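Local coordinates for protein ferritin (Pseudo-nitzschia multiseries, PDB 4ISM) that probably stores iron in soluble form, taking it up as ferrous ion, oxidising it with dioxygen and depositing ferric hydroxide inside a 24-subunit shell, at residues 22-27 / 41-46; 16-21 / 71-76; 10-15 / 96-101. All coordinates share one frame; numbering follows the deposited sequence.

Contact 1. Residues 22-27 / 41-46; sequences VYLSAS and YMLAES. With ZN (zinc ion), chain N.
Y23 and S46 at one end, and S27 and M42 at the other, are the closest backbone pairs of two antiparallel helix segments whose axes approach to 7.7 Å at a signed crossing angle of -163°. At this spacing the CB atoms meet directly: those of Y23 and S46 lie 3.6 Å apart, and those of S27 and M42 are as near. Y23 buries more surface here than any other residue. With CG beside its backbone N (chi1 -83°), the ring reaches across to E45, whose CB sits over one face, 3.6 Å from the ring centroid, in a CH-pi contact. M42 meets the same ring differently: SD comes to the edge, 3.5 Å from CD2 of Y23, a Met-aromatic contact made nearly in the ring plane, while CG of M42 rests 3.7 Å from CB of A26. L24 and L43 run side by side and touch through their CD1 methyls, with L54 of a second subunit packed on both. E45 runs alongside Y23 in the same direction, bends at chi2 and grips a zinc ion unevenly, OE2 at 2.2 Å and OE1 at 2.6 Å; E48, E131 and a water also bind this zinc. Beyond the ring, the Y23 hydroxyl hydrogen-bonds to E95 on helix 84-111. An alanine at Y23 is likely to leave CB of E45 and SD of M42 facing a gap and E95 without its phenolic partner. Across the seam itself the chemistry is apolar and aromatic. The serine hydroxyls turn to main-chain oxygens, OG of S27 to A39 and OG of S46 to S20. E45 serves both packing and metal binding, its CB against the Y23 ring and its carboxylate on the zinc.

Contact 2. Residues 16-21 / 71-76; sequences EFTASQ and AVPAPV. With ZN (zinc ion), chain M.
A first torsion of -172° swings CG1 of V72 opposite its own backbone N and into the groove between F17 and Q21, one helical turn apart; Q21 answers by folding at chi2 (-72°), which lays its CG 3.6 Å from that methyl. V72 is thus the plug of the contact. Its CG1 also rests 3.4 Å from the carbonyl O of F17, while CG2 turns to CB of F17; the phenyl ring turns away from the loop, and F17 packs on R50 and on L24 of a second subunit. Two prolines follow along the helix surface. P73 crosses T18 at about a right angle, its CD 3.3 Å from OG1 of T18, a hydroxyl already hydrogen-bonded to the carbonyl of T14. P75 sets CG against the carbonyl O of Q21 at 3.5 Å. Water does the polar joining: one molecule donates to O of T18 and to O of P73, the latter at 2.7 Å, and another accepts from NE2 of Q21 at 2.9 Å and can donate to O of V72, though it has other acceptors in reach. On another side of the helix, E16 binds a zinc ion through OE1 at 2.0 Å, with E49 and H52 as further ligands; its OE2 accepts a hydrogen bond from a water on the same metal. This is consistent with the ferroxidase centre of the ferritin bundle, which segment 71-76 does not touch. That segment belongs to the long connection between helices 36-62 and 84-111, and here it lies on the outer side of helix 4-32. Helix 36-62 meets that helix at F17, A19 and S20, and V72 packs on Q21 of the second subunit and makes backbone hydrogen bonds with it.

Contact 3. Residues 10-15 / 96-101; sequences NRQVTQ and QANTRS
S101 reaches into a small polar cluster between R11 and Q12, where two nearly antiparallel helices of the ferritin four-helix bundle, 4-32 and 84-111, face each other with their segment axes 10.7 Å apart. Side chains have to bridge that width. The hydroxyl OG of S101 takes a hydrogen bond from NH1 of R11 at 2.7 Å, near the guanidinium edge but tilted 16° from its plane, and gives its own proton to OE1 of Q12 at 2.8 Å. The same glutamine passes the chain on: its NE2 donates to OD1 of N98 at 3.0 Å, with the two amide planes only 22° apart. N98 was deposited in two conformers, and these contacts belong to one of them. Both ends of the Q12 amide are therefore used, which fixes which way round it sits. R11 attains S101 by stretching fully from CG to NE, whereas Q12 makes its reach with a bend at chi2. Q15 slides past N98 in the opposite direction, and its NE2 lies 3.3 Å from the carbonyl O of A97. In the next shell OE2 of E16 accepts from NE2 of Q12 and from ND2 of N98, so the network ties directly into a zinc-binding carboxylate. N98 also touches Q128 of helix 115-145, and is seen as an iron ligand in a structure of this protein. F56 of helix 36-62 packs on Q12. The bond from NE2 of Q12 to OD1 of N98 is bent, with an N-H...O angle of 143°.

In the fold
All three contacts use helix 4-32, each on a different partner: helix 36-62 in contact 1, the long loop in contact 2, helix 84-111 in contact 3. Contacts 1 and 2 are buried and both reach the second subunit; contact 3 is partly buried and meets no other chain. Chemistry follows place, from close apolar and aromatic packing in contact 1, through proline and valine with bridging waters in contact 2, to direct side-chain hydrogen bonds in contact 3. Contact 2 is joined to contact 1 through S20 and S46, and to contact 3 through E16 and N98. Contacts 1 and 3 remain apart, their centres about 17 Å from each other.

Contact 1. Residues 22-27 / 41-46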
loop_
_atom_site.group_PDB
_atom_site.type_symbol
_atom_site.label_atom_id
_atom_site.label_comp_id
_atom_site.label_asym_id
_atom_site.label_seq_id
_atom_site.Cartn_x
_atom_site.Cartn_y
_atom_site.Cartn_z
ATOM N N VAL B 22 -31.783 41.153 0.240
ATOM C CA VAL B 22 -30.959 42.378 0.045
ATOM C C VAL B 22 -29.518 42.011 -0.421
ATOM O O VAL B 22 -28.997 42.581 -1.397
ATOM C CB VAL B 22 -30.879 43.234 1.311
ATOM C CG1 VAL B 22 -29.888 44.433 1.090
ATOM C CG2 VAL B 22 -32.292 43.754 1.641
ATOM N N TYR B 23 -28.918 40.994 0.188
ATOM C CA TYR B 23 -27.618 40.436 -0.364
ATOM C C TYR B 23 -27.786 39.952 -1.769
ATOM O O TYR B 23 -26.937 40.240 -2.562
ATOM C CB TYR B 23 -27.153 39.247 0.492
ATOM C CG TYR B 23 -26.416 39.725 1.714
ATOM C CD1 TYR B 23 -26.985 39.686 2.973
ATOM C CD2 TYR B 23 -25.083 40.212 1.604
ATOM C CE1 TYR B 23 -26.254 40.075 4.134
ATOM C CE2 TYR B 23 -24.363 40.572 2.752
ATOM C CZ TYR B 23 -24.945 40.493 3.999
ATOM O OH TYR B 23 -24.224 40.910 5.122
ATOM N N LEU B 24 -28.924 39.309 -2.121
ATOM C CA LEU B 24 -29.108 38.886 -3.513
ATOM C C LEU B 24 -29.172 40.118 -4.423
ATOM O O LEU B 24 -28.582 40.150 -5.549
ATOM C CB LEU B 24 -30.376 38.028 -3.726
ATOM C CG LEU B 24 -30.544 37.568 -5.185
ATOM C CD1 LEU B 24 -29.411 36.656 -5.758
ATOM C CD2 LEU B 24 -31.836 36.753 -5.231
ATOM N N SER B 25 -29.883 41.149 -3.973
ATOM C CA SER B 25 -29.888 42.346 -4.783
ATOM C C SER B 25 -28.482 42.961 -5.027
ATOM O O SER B 25 -28.165 43.420 -6.154
ATOM C CB SER B 25 -30.894 43.372 -4.247
ATOM O OG SER B 25 -30.752 44.530 -5.020
ATOM N N ALA B 26 -27.655 42.964 -3.978
ATOM C CA ALA B 26 -26.289 43.468 -4.063
ATOM C C ALA B 26 -25.475 42.603 -5.071
ATOM O O ALA B 26 -24.746 43.153 -5.884
ATOM C CB ALA B 26 -25.643 43.414 -2.644
ATOM N N SER B 27 -25.667 41.286 -5.020
ATOM C CA SER B 27 -24.978 40.400 -5.952
ATOM C C SER B 27 -25.350 40.694 -7.404
ATOM O O SER B 27 -24.485 40.666 -8.318
ATOM C CB SER B 27 -25.263 38.929 -5.587
ATOM O OG SER B 27 -24.605 38.092 -6.491
ATOM N N TYR B 41 -19.327 37.051 -3.430
ATOM C CA TYR B 41 -19.341 37.254 -1.952
ATOM C C TYR B 41 -20.769 37.563 -1.501
ATOM O O TYR B 41 -21.225 37.034 -0.482
ATOM C CB TYR B 41 -18.395 38.413 -1.502
ATOM C CG TYR B 41 -18.451 38.804 -0.003
ATOM C CD1 TYR B 41 -17.499 38.342 0.922
ATOM C CD2 TYR B 41 -19.472 39.627 0.488
ATOM C CE1 TYR B 41 -17.541 38.693 2.286
ATOM C CE2 TYR B 41 -19.544 39.941 1.836
ATOM C CZ TYR B 41 -18.564 39.469 2.724
ATOM O OH TYR B 41 -18.659 39.817 4.062
ATOM N N MET B 42 -21.466 38.465 -2.222
ATOM C CA MET B 42 -22.841 38.791 -1.815
ATOM C C MET B 42 -23.753 37.565 -1.965
ATOM O O MET B 42 -24.658 37.320 -1.159
ATOM C CB MET B 42 -23.378 39.981 -2.702
ATOM C CG MET B 42 -22.695 41.288 -2.265
ATOM S SD MET B 42 -22.695 41.706 -0.535
ATOM C CE MET B 42 -21.776 43.256 -0.323
ATOM N N LEU B 43 -23.546 36.792 -3.017
ATOM C CA LEU B 43 -24.362 35.640 -3.208
ATOM C C LEU B 43 -24.162 34.604 -2.085
ATOM O O LEU B 43 -25.149 33.984 -1.669
ATOM C CB LEU B 43 -24.019 35.018 -4.564
ATOM C CG LEU B 43 -24.882 33.921 -5.157
ATOM C CD1 LEU B 43 -26.323 34.410 -5.432
ATOM C CD2 LEU B 43 -24.259 33.352 -6.482
ATOM N N ALA B 44 -22.906 34.383 -1.661
ATOM C CA ALA B 44 -22.596 33.473 -0.517
ATOM C C ALA B 44 -23.299 33.977 0.740
ATOM O O ALA B 44 -23.928 33.164 1.437
ATOM C CB ALA B 44 -21.084 33.380 -0.271
ATOM N N GLU B 45 -23.245 35.298 1.005
ATOM C CA GLU B 45 -23.894 35.851 2.130
ATOM C C GLU B 45 -25.400 35.775 2.059
ATOM O O GLU B 45 -26.094 35.621 3.099
ATOM C CB GLU B 45 -23.509 37.334 2.368
ATOM C CG GLU B 45 -22.087 37.461 2.887
ATOM C CD GLU B 45 -22.031 36.874 4.295
ATOM O OE1 GLU B 45 -23.025 37.044 5.064
ATOM O OE2 GLU B 45 -21.040 36.205 4.617
ATOM N N SER B 46 -25.919 35.899 0.854
ATOM C CA SER B 46 -27.372 35.655 0.689
ATOM C C SER B 46 -27.846 34.208 1.172
ATOM O O SER B 46 -28.882 34.042 1.869
ATOM C CB SER B 46 -27.780 35.955 -0.794
ATOM O OG SER B 46 -29.180 35.673 -0.978
HETATM ZN ZN ZN N . -21.414 35.945 6.780
HETATM O O HOH W 1 -19.685 35.270 7.271
#

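Contact 2. Residues 16-21 / 71-76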
loop_
_atom_site.group_PDB
_atom_site.type_symbol
_atom_site.label_atom_id
_atom_site.label_comp_id
_atom_site.label_asym_id
_atom_site.label_seq_id
_atom_site.Cartn_x
_atom_site.Cartn_y
_atom_site.Cartn_z
ATOM N N GLU B 16 -34.259 37.767 8.643
ATOM C CA GLU B 16 -33.126 37.025 8.047
ATOM C C GLU B 16 -33.437 36.858 6.550
ATOM O O GLU B 16 -32.554 37.033 5.705
ATOM C CB GLU B 16 -32.941 35.639 8.707
ATOM C CG GLU B 16 -32.710 35.708 10.240
ATOM C CD GLU B 16 -31.356 36.322 10.558
ATOM O OE1 GLU B 16 -30.466 36.365 9.641
ATOM O OE2 GLU B 16 -31.174 36.847 11.687
ATOM N N PHE B 17 -34.695 36.535 6.210
ATOM C CA PHE B 17 -35.008 36.317 4.768
ATOM C C PHE B 17 -34.940 37.633 3.987
ATOM O O PHE B 17 -34.631 37.638 2.777
ATOM C CB PHE B 17 -36.351 35.663 4.634
ATOM C CG PHE B 17 -36.362 34.225 5.086
ATOM C CD1 PHE B 17 -35.170 33.477 5.230
ATOM C CD2 PHE B 17 -37.576 33.608 5.384
ATOM C CE1 PHE B 17 -35.191 32.135 5.617
ATOM C CE2 PHE B 17 -37.606 32.282 5.780
ATOM C CZ PHE B 17 -36.420 31.544 5.887
ATOM N N THR B 18 -35.356 38.722 4.622
ATOM C CA THR B 18 -35.233 40.091 4.005
ATOM C C THR B 18 -33.747 40.407 3.692
ATOM O O THR B 18 -33.427 40.895 2.606
ATOM C CB THR B 18 -35.813 41.172 4.975
ATOM O OG1 THR B 18 -37.231 40.967 5.135
ATOM C CG2 THR B 18 -35.544 42.660 4.489
ATOM N N ALA B 19 -32.880 40.148 4.666
ATOM C CA ALA B 19 -31.423 40.276 4.522
ATOM C C ALA B 19 -30.951 39.405 3.416
ATOM O O ALA B 19 -30.158 39.849 2.574
ATOM C CB ALA B 19 -30.690 39.960 5.871
ATOM N N SER B 20 -31.419 38.162 3.330
ATOM C CA SER B 20 -30.951 37.290 2.244
ATOM C C SER B 20 -31.264 37.954 0.868
ATOM O O SER B 20 -30.433 37.921 -0.114
ATOM C CB SER B 20 -31.680 35.927 2.406
ATOM O OG SER B 20 -31.408 35.021 1.369
ATOM N N GLN B 21 -32.457 38.592 0.779
ATOM C CA GLN B 21 -32.889 39.113 -0.534
ATOM C C GLN B 21 -32.076 40.372 -0.810
ATOM O O GLN B 21 -31.766 40.654 -1.966
ATOM C CB GLN B 21 -34.359 39.537 -0.556
ATOM C CG GLN B 21 -35.269 38.362 -0.741
ATOM C CD GLN B 21 -35.172 37.826 -2.196
ATOM O OE1 GLN B 21 -34.356 36.962 -2.481
ATOM N NE2 GLN B 21 -36.031 38.300 -3.068
ATOM N N ALA B 71 -44.545 37.925 3.962
ATOM C CA ALA B 71 -43.955 38.279 2.649
ATOM C C ALA B 71 -42.489 38.628 2.933
ATOM O O ALA B 71 -42.184 39.109 4.015
ATOM C CB ALA B 71 -44.597 39.541 1.981
ATOM N N VAL B 72 -41.646 38.426 1.928
ATOM C CA VAL B 72 -40.248 38.893 1.991
ATOM C C VAL B 72 -40.218 40.155 1.127
ATOM O O VAL B 72 -40.386 40.055 -0.084
ATOM C CB VAL B 72 -39.257 37.836 1.530
ATOM C CG1 VAL B 72 -37.822 38.323 1.826
ATOM C CG2 VAL B 72 -39.511 36.508 2.296
ATOM N N PRO B 73 -40.124 41.329 1.770
ATOM C CA PRO B 73 -40.191 42.633 1.032
ATOM C C PRO B 73 -39.157 42.730 -0.011
ATOM O O PRO B 73 -38.005 42.194 0.147
ATOM C CB PRO B 73 -39.966 43.737 2.134
ATOM C CG PRO B 73 -40.133 43.010 3.448
ATOM C CD PRO B 73 -39.898 41.515 3.235
ATOM N N ALA B 74 -39.507 43.415 -1.091
ATOM C CA ALA B 74 -38.633 43.623 -2.209
ATOM C C ALA B 74 -37.506 44.540 -1.696
ATOM O O ALA B 74 -37.753 45.472 -0.887
ATOM C CB ALA B 74 -39.401 44.344 -3.315
ATOM N N PRO B 75 -36.260 44.283 -2.132
ATOM C CA PRO B 75 -35.125 45.159 -1.706
ATOM C C PRO B 75 -35.290 46.538 -2.381
ATOM O O PRO B 75 -35.679 46.606 -3.534
ATOM C CB PRO B 75 -33.883 44.478 -2.326
ATOM C CG PRO B 75 -34.276 43.013 -2.548
ATOM C CD PRO B 75 -35.817 43.074 -2.863
ATOM N N VAL B 76 -35.007 47.591 -1.653
ATOM C CA VAL B 76 -35.199 48.893 -2.264
ATOM C C VAL B 76 -33.890 49.659 -2.593
ATOM O O VAL B 76 -33.869 50.406 -3.588
ATOM C CB VAL B 76 -36.221 49.752 -1.464
ATOM C CG1 VAL B 76 -37.437 48.920 -1.105
ATOM C CG2 VAL B 76 -35.624 50.361 -0.203
HETATM ZN ZN ZN M . -28.489 36.683 9.732
HETATM O O HOH W 2 -28.637 36.482 12.049
HETATM O O HOH W 3 -35.436 42.675 0.894
HETATM O O HOH W 4 -38.095 40.166 -2.148
HETATM O O HOH W 5 -27.234 38.306 9.982
#

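Contact 3. Residues 10-15 / 96-101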
loop_
_atom_site.group_PDB
_atom_site.type_symbol
_atom_site.label_atom_id
_atom_site.label_comp_id
_atom_site.label_asym_id
_atom_site.label_seq_id
_atom_site.Cartn_x
_atom_site.Cartn_y
_atom_site.Cartn_z
ATOM N N ASN B 10 -41.084 35.406 15.383
ATOM C CA ASN B 10 -41.575 35.282 14.049
ATOM C C ASN B 10 -41.041 36.404 13.126
ATOM O O ASN B 10 -40.702 36.203 11.951
ATOM C CB ASN B 10 -43.118 35.261 14.229
ATOM C CG ASN B 10 -43.886 34.932 12.996
ATOM O OD1 ASN B 10 -44.552 35.796 12.454
ATOM N ND2 ASN B 10 -43.857 33.726 12.570
ATOM N N ARG B 11 -40.918 37.609 13.656
ATOM C CA ARG B 11 -40.380 38.696 12.892
ATOM C C ARG B 11 -38.886 38.475 12.612
ATOM O O ARG B 11 -38.353 38.981 11.603
ATOM C CB ARG B 11 -40.571 39.971 13.686
ATOM C CG ARG B 11 -39.883 41.183 13.167
ATOM C CD ARG B 11 -40.027 42.350 14.142
ATOM N NE ARG B 11 -39.351 43.553 13.627
ATOM C CZ ARG B 11 -38.030 43.664 13.445
ATOM N NH1 ARG B 11 -37.211 42.649 13.720
ATOM N NH2 ARG B 11 -37.533 44.788 12.961
ATOM N N GLN B 12 -38.204 37.713 13.463
ATOM C CA GLN B 12 -36.735 37.505 13.176
ATOM C C GLN B 12 -36.570 36.681 11.904
ATOM O O GLN B 12 -35.620 36.906 11.132
ATOM C CB GLN B 12 -36.067 36.810 14.345
ATOM C CG GLN B 12 -34.531 36.883 14.277
ATOM C CD GLN B 12 -33.987 38.286 14.153
ATOM O OE1 GLN B 12 -34.526 39.253 14.744
ATOM N NE2 GLN B 12 -32.915 38.420 13.380
ATOM N N VAL B 13 -37.487 35.716 11.684
ATOM C CA VAL B 13 -37.417 34.905 10.498
ATOM C C VAL B 13 -37.487 35.847 9.261
ATOM O O VAL B 13 -36.684 35.754 8.304
ATOM C CB VAL B 13 -38.513 33.814 10.461
ATOM C CG1 VAL B 13 -38.522 33.104 9.106
ATOM C CG2 VAL B 13 -38.297 32.746 11.571
ATOM N N THR B 14 -38.449 36.774 9.291
ATOM C CA THR B 14 -38.638 37.721 8.198
ATOM C C THR B 14 -37.381 38.556 7.986
ATOM O O THR B 14 -36.975 38.778 6.866
ATOM C CB THR B 14 -39.829 38.635 8.515
ATOM O OG1 THR B 14 -40.922 37.745 8.788
ATOM C CG2 THR B 14 -40.179 39.468 7.290
ATOM N N GLN B 15 -36.803 39.038 9.068
ATOM C CA GLN B 15 -35.612 39.846 8.933
ATOM C C GLN B 15 -34.459 39.056 8.287
ATOM O O GLN B 15 -33.740 39.643 7.481
ATOM C CB GLN B 15 -35.162 40.316 10.305
ATOM C CG GLN B 15 -33.926 41.170 10.160
ATOM C CD GLN B 15 -34.230 42.665 10.148
ATOM O OE1 GLN B 15 -35.270 43.130 9.573
ATOM N NE2 GLN B 15 -33.372 43.434 10.881
ATOM N N GLN B 96 -26.223 45.978 10.751
ATOM C CA GLN B 96 -26.482 46.720 12.002
ATOM C C GLN B 96 -27.942 46.584 12.393
ATOM O O GLN B 96 -28.231 46.397 13.573
ATOM C CB GLN B 96 -26.054 48.200 11.880
ATOM C CG GLN B 96 -24.542 48.386 11.764
ATOM C CD GLN B 96 -24.147 49.793 11.376
ATOM O OE1 GLN B 96 -24.972 50.529 10.843
ATOM N NE2 GLN B 96 -22.860 50.130 11.527
ATOM N N ALA B 97 -28.852 46.626 11.412
ATOM C CA ALA B 97 -30.295 46.447 11.680
ATOM C C ALA B 97 -30.540 45.021 12.168
ATOM O O ALA B 97 -31.364 44.787 13.079
ATOM C CB ALA B 97 -31.135 46.676 10.416
ATOM N N ASN B 98 -29.863 44.048 11.559
ATOM C CA ASN B 98 -30.100 42.765 12.049
ATOM C C ASN B 98 -29.537 42.494 13.430
ATOM O O ASN B 98 -30.091 41.738 14.207
ATOM C CB ASN B 98 -29.638 41.733 11.124
ATOM C CG ASN B 98 -30.351 40.506 11.392
ATOM O OD1 ASN B 98 -31.519 40.585 11.804
ATOM N ND2 ASN B 98 -29.688 39.379 11.266
ATOM N N THR B 99 -28.480 43.190 13.797
ATOM C CA THR B 99 -27.882 43.034 15.144
ATOM C C THR B 99 -28.902 43.578 16.140
ATOM O O THR B 99 -29.155 42.933 17.192
ATOM C CB THR B 99 -26.522 43.786 15.234
ATOM O OG1 THR B 99 -25.564 43.139 14.395
ATOM C CG2 THR B 99 -25.961 43.924 16.766
ATOM N N ARG B 100 -29.483 44.758 15.813
ATOM C CA ARG B 100 -30.437 45.427 16.702
ATOM C C ARG B 100 -31.620 44.554 16.872
ATOM O O ARG B 100 -32.177 44.430 17.971
ATOM C CB ARG B 100 -30.874 46.851 16.210
ATOM C CG ARG B 100 -29.840 47.937 16.536
ATOM C CD ARG B 100 -30.107 49.399 16.060
ATOM N NE ARG B 100 -30.871 49.572 14.806
ATOM C CZ ARG B 100 -30.358 49.807 13.580
ATOM N NH1 ARG B 100 -29.043 49.892 13.339
ATOM N NH2 ARG B 100 -31.189 49.942 12.557
ATOM N N SER B 101 -32.030 43.937 15.787
ATOM C CA SER B 101 -33.109 43.025 15.890
ATOM C C SER B 101 -32.894 41.829 16.859
ATOM O O SER B 101 -33.788 41.473 17.673
ATOM C CB SER B 101 -33.376 42.505 14.516
ATOM O OG SER B 101 -34.660 42.042 14.457
#